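Long-range contact in malonyl CoA-ACP transacylase (Xanthomonas oryzae pv. oryzae, PDB 3K89), which probably transfers the malonyl group from malonyl-CoA to holo acyl carrier protein, yielding malonyl-ACP and free CoA: residues Val75-Pro87 and Pro302-His314. Sequence-based numbering, arbitrary orientation.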
# COMPACT_ATOMS: atom_id res chain seq x y z
N VAL A 75 8.02 -9.25 8.17
CA VAL A 75 6.96 -10.13 8.67
C VAL A 75 6.78 -11.34 7.73
O VAL A 75 6.56 -12.47 8.19
CB VAL A 75 5.64 -9.38 8.91
CG1 VAL A 75 4.56 -10.35 9.47
CG2 VAL A 75 5.89 -8.20 9.89
N TRP A 76 6.90 -11.11 6.41
CA TRP A 76 6.83 -12.18 5.41
C TRP A 76 7.88 -13.25 5.70
O TRP A 76 7.58 -14.45 5.71
CB TRP A 76 7.06 -11.59 4.01
CG TRP A 76 7.22 -12.65 2.93
CD1 TRP A 76 8.38 -13.00 2.28
CD2 TRP A 76 6.19 -13.47 2.40
NE1 TRP A 76 8.11 -13.99 1.36
CE2 TRP A 76 6.78 -14.30 1.41
CE3 TRP A 76 4.81 -13.58 2.64
CZ2 TRP A 76 6.05 -15.23 0.68
CZ3 TRP A 76 4.08 -14.52 1.91
CH2 TRP A 76 4.71 -15.33 0.94
N ARG A 77 9.11 -12.82 5.93
CA ARG A 77 10.23 -13.75 6.15
C ARG A 77 10.04 -14.53 7.45
O ARG A 77 10.36 -15.72 7.52
CB ARG A 77 11.57 -13.03 6.11
CG ARG A 77 11.93 -12.59 4.69
CD ARG A 77 13.22 -11.81 4.68
NE ARG A 77 13.67 -11.52 3.31
CZ ARG A 77 14.83 -10.91 3.03
NH1 ARG A 77 15.62 -10.49 4.02
NH2 ARG A 77 15.18 -10.67 1.77
N LEU A 78 9.47 -13.86 8.45
CA LEU A 78 9.16 -14.51 9.73
C LEU A 78 8.14 -15.62 9.55
O LEU A 78 8.38 -16.76 9.96
CB LEU A 78 8.68 -13.47 10.75
CG LEU A 78 8.25 -13.96 12.14
CD1 LEU A 78 9.36 -14.73 12.84
CD2 LEU A 78 7.79 -12.77 12.98
N TRP A 79 7.00 -15.28 8.94
CA TRP A 79 5.93 -16.24 8.68
C TRP A 79 6.46 -17.43 7.90
O TRP A 79 6.22 -18.58 8.27
CB TRP A 79 4.82 -15.56 7.88
CG TRP A 79 3.64 -16.44 7.63
CD1 TRP A 79 3.43 -17.24 6.54
CD2 TRP A 79 2.50 -16.61 8.47
NE1 TRP A 79 2.23 -17.89 6.66
CE2 TRP A 79 1.64 -17.52 7.84
CE3 TRP A 79 2.12 -16.07 9.71
CZ2 TRP A 79 0.42 -17.91 8.39
CZ3 TRP A 79 0.90 -16.45 10.26
CH2 TRP A 79 0.07 -17.37 9.60
N THR A 80 7.18 -17.14 6.82
CA THR A 80 7.64 -18.20 5.93
C THR A 80 8.69 -19.09 6.61
O THR A 80 8.69 -20.31 6.38
CB THR A 80 8.08 -17.66 4.53
OG1 THR A 80 9.07 -16.64 4.67
CG2 THR A 80 6.89 -17.06 3.80
N ALA A 81 9.53 -18.52 7.48
CA ALA A 81 10.49 -19.31 8.26
C ALA A 81 9.81 -20.17 9.33
O ALA A 81 10.23 -21.31 9.59
CB ALA A 81 11.54 -18.43 8.91
N GLN A 82 8.76 -19.62 9.96
CA GLN A 82 8.06 -20.31 11.05
C GLN A 82 7.01 -21.32 10.58
O GLN A 82 6.17 -21.77 11.38
CB GLN A 82 7.47 -19.31 12.05
CG GLN A 82 8.53 -18.58 12.85
CD GLN A 82 8.08 -18.21 14.26
OE1 GLN A 82 6.98 -17.69 14.45
NE2 GLN A 82 8.93 -18.47 15.24
N ARG A 83 7.07 -21.67 9.30
CA ARG A 83 6.21 -22.70 8.71
C ARG A 83 4.74 -22.31 8.65
O ARG A 83 3.86 -23.15 8.76
CB ARG A 83 6.36 -24.06 9.44
CG ARG A 83 7.78 -24.62 9.52
CD ARG A 83 8.19 -25.39 8.26
NE ARG A 83 7.98 -24.62 7.03
CZ ARG A 83 8.69 -23.56 6.66
NH1 ARG A 83 9.68 -23.10 7.43
NH2 ARG A 83 8.41 -22.93 5.53
N GLY A 84 4.48 -21.02 8.47
CA GLY A 84 3.12 -20.59 8.21
C GLY A 84 2.70 -21.08 6.84
O GLY A 84 3.55 -21.30 5.97
N GLN A 85 1.40 -21.27 6.65
CA GLN A 85 0.86 -21.67 5.35
C GLN A 85 1.29 -20.65 4.27
O GLN A 85 1.24 -19.45 4.51
CB GLN A 85 -0.67 -21.77 5.41
CG GLN A 85 -1.19 -22.96 6.24
CD GLN A 85 -2.71 -22.97 6.46
OE1 GLN A 85 -3.26 -23.91 7.06
NE2 GLN A 85 -3.40 -21.92 6.00
N ARG A 86 1.74 -21.15 3.12
CA ARG A 86 2.04 -20.27 1.97
C ARG A 86 0.77 -19.78 1.29
O ARG A 86 -0.08 -20.58 0.88
CB ARG A 86 2.93 -20.98 0.95
CG ARG A 86 4.35 -20.45 0.90
CD ARG A 86 5.26 -21.37 0.08
NE ARG A 86 4.68 -21.76 -1.21
CZ ARG A 86 4.77 -21.04 -2.33
NH1 ARG A 86 5.41 -19.88 -2.35
NH2 ARG A 86 4.21 -21.49 -3.45
N PRO A 87 0.63 -18.44 1.13
CA PRO A 87 -0.54 -17.93 0.44
C PRO A 87 -0.53 -18.28 -1.06
O PRO A 87 0.54 -18.42 -1.65
CB PRO A 87 -0.45 -16.41 0.66
CG PRO A 87 1.02 -16.15 0.82
CD PRO A 87 1.56 -17.37 1.54
N PRO A 302 3.11 -9.39 18.41
CA PRO A 302 3.28 -10.77 18.87
C PRO A 302 1.95 -11.54 19.04
O PRO A 302 1.84 -12.68 18.58
CB PRO A 302 4.00 -10.60 20.21
CG PRO A 302 4.84 -9.39 19.98
CD PRO A 302 3.96 -8.46 19.17
N ALA A 303 0.95 -10.92 19.66
CA ALA A 303 -0.29 -11.65 19.90
C ALA A 303 -1.09 -11.92 18.62
O ALA A 303 -1.70 -12.99 18.48
CB ALA A 303 -1.16 -10.93 20.94
N ASP A 304 -1.10 -10.96 17.70
CA ASP A 304 -1.85 -11.16 16.46
C ASP A 304 -1.13 -12.16 15.56
O ASP A 304 -1.77 -13.03 14.96
CB ASP A 304 -2.03 -9.83 15.73
CG ASP A 304 -2.97 -8.89 16.47
OD1 ASP A 304 -3.97 -9.35 17.06
OD2 ASP A 304 -2.71 -7.66 16.46
N TYR A 305 0.19 -12.05 15.50
CA TYR A 305 1.02 -13.00 14.77
C TYR A 305 0.81 -14.43 15.29
O TYR A 305 0.51 -15.35 14.50
CB TYR A 305 2.49 -12.59 14.82
CG TYR A 305 3.38 -13.56 14.10
CD1 TYR A 305 3.59 -13.45 12.73
CD2 TYR A 305 3.96 -14.62 14.78
CE1 TYR A 305 4.38 -14.37 12.06
CE2 TYR A 305 4.75 -15.54 14.12
CZ TYR A 305 4.96 -15.41 12.76
OH TYR A 305 5.74 -16.33 12.09
N ALA A 306 0.91 -14.62 16.61
CA ALA A 306 0.75 -15.95 17.20
C ALA A 306 -0.65 -16.50 16.98
O ALA A 306 -0.82 -17.69 16.73
CB ALA A 306 1.07 -15.93 18.70
N GLY A 307 -1.64 -15.61 17.06
CA GLY A 307 -3.04 -15.99 16.87
C GLY A 307 -3.32 -16.52 15.47
O GLY A 307 -4.03 -17.51 15.31
N ALA A 308 -2.76 -15.84 14.46
CA ALA A 308 -2.91 -16.25 13.07
C ALA A 308 -2.13 -17.53 12.83
O ALA A 308 -2.65 -18.46 12.21
CB ALA A 308 -2.39 -15.15 12.15
N LEU A 309 -0.90 -17.58 13.31
CA LEU A 309 -0.04 -18.76 13.13
C LEU A 309 -0.72 -20.00 13.70
O LEU A 309 -0.58 -21.08 13.13
CB LEU A 309 1.35 -18.55 13.76
CG LEU A 309 2.47 -19.49 13.32
CD1 LEU A 309 2.75 -19.36 11.82
CD2 LEU A 309 3.75 -19.25 14.13
N ASP A 310 -1.46 -19.83 14.79
CA ASP A 310 -2.17 -20.95 15.43
C ASP A 310 -3.46 -21.33 14.71
O ASP A 310 -3.69 -22.51 14.46
CB ASP A 310 -2.47 -20.64 16.89
CG ASP A 310 -3.03 -21.85 17.63
OD1 ASP A 310 -4.27 -21.91 17.79
OD2 ASP A 310 -2.24 -22.73 18.03
N ALA A 311 -4.28 -20.33 14.39
CA ALA A 311 -5.59 -20.56 13.75
C ALA A 311 -5.49 -21.16 12.35
O ALA A 311 -6.43 -21.83 11.89
CB ALA A 311 -6.41 -19.27 13.73
N TRP A 312 -4.36 -20.92 11.68
CA TRP A 312 -4.11 -21.41 10.32
C TRP A 312 -2.87 -22.32 10.33
O TRP A 312 -1.90 -22.07 9.59
CB TRP A 312 -3.88 -20.23 9.36
CG TRP A 312 -4.97 -19.19 9.29
CD1 TRP A 312 -6.30 -19.38 9.54
CD2 TRP A 312 -4.83 -17.81 8.91
NE1 TRP A 312 -6.99 -18.21 9.35
CE2 TRP A 312 -6.11 -17.23 8.97
CE3 TRP A 312 -3.75 -17.01 8.54
CZ2 TRP A 312 -6.34 -15.88 8.66
CZ3 TRP A 312 -3.97 -15.68 8.24
CH2 TRP A 312 -5.26 -15.13 8.30
N ALA A 313 -2.91 -23.37 11.15
CA ALA A 313 -1.73 -24.18 11.46
C ALA A 313 -1.31 -25.24 10.42
O ALA A 313 -1.90 -26.33 10.35
CB ALA A 313 -1.88 -24.83 12.85
N HIS A 314 -0.28 -24.90 9.62
CA HIS A 314 0.44 -25.88 8.79
C HIS A 314 1.90 -25.47 8.62
O HIS A 314 2.81 -26.28 8.82
CB HIS A 314 -0.20 -26.05 7.41
CG HIS A 314 -1.33 -27.04 7.37
ND1 HIS A 314 -2.55 -26.75 6.79
CD2 HIS A 314 -1.43 -28.30 7.85
CE1 HIS A 314 -3.35 -27.80 6.91
NE2 HIS A 314 -2.69 -28.76 7.55
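Trp79 and Tyr305 form an offset edge-to-face pair, the CE3 edge of the Trp79 six-membered ring toward the face of Tyr305, planes at 89° and centroids 5.8 Å apart. CG of Trp79 stands anti to the backbone N (chi1 -177°), which carries the indole from helix 61-81 toward helix 302-311. There Leu309 CD1 lies over one indole face, 3.9 Å from the six-ring centroid in a CH-pi contact, and Gly84 CA covers the same face farther along. Ala308 C meets the indole edge near its plane, and Trp79 CH2 comes 4.0 Å from Trp312 CE3. The indole cannot easily rotate, because its NE1 gives a nearly straight bond (169°) to Gln85 O, 2.8 Å away and close to the ring plane. Leu78 CD2 sits over a face of Tyr305, 4.0 Å from its ring centroid, while Tyr305 OH donates to Gln82 OE1 at 3.0 Å. Outside the two segments, Phe8 of strand 6-10 meets Trp79 edge to face, and Trp312 NE1 is hydrogen-bonded to Asp295. The chain's C-terminus is looser: exposed His314 crosses the Gln85 side chain at a slant, its CB 3.4 Å from Gln85 CG. The contact thus joins the C-terminal helix to the parallel-sheet part of the acyltransferase fold, away from the predicted active site, chiefly through aromatic and aliphatic surfaces, helped by the hydrogen bond from the Tyr305 hydroxyl to Gln82.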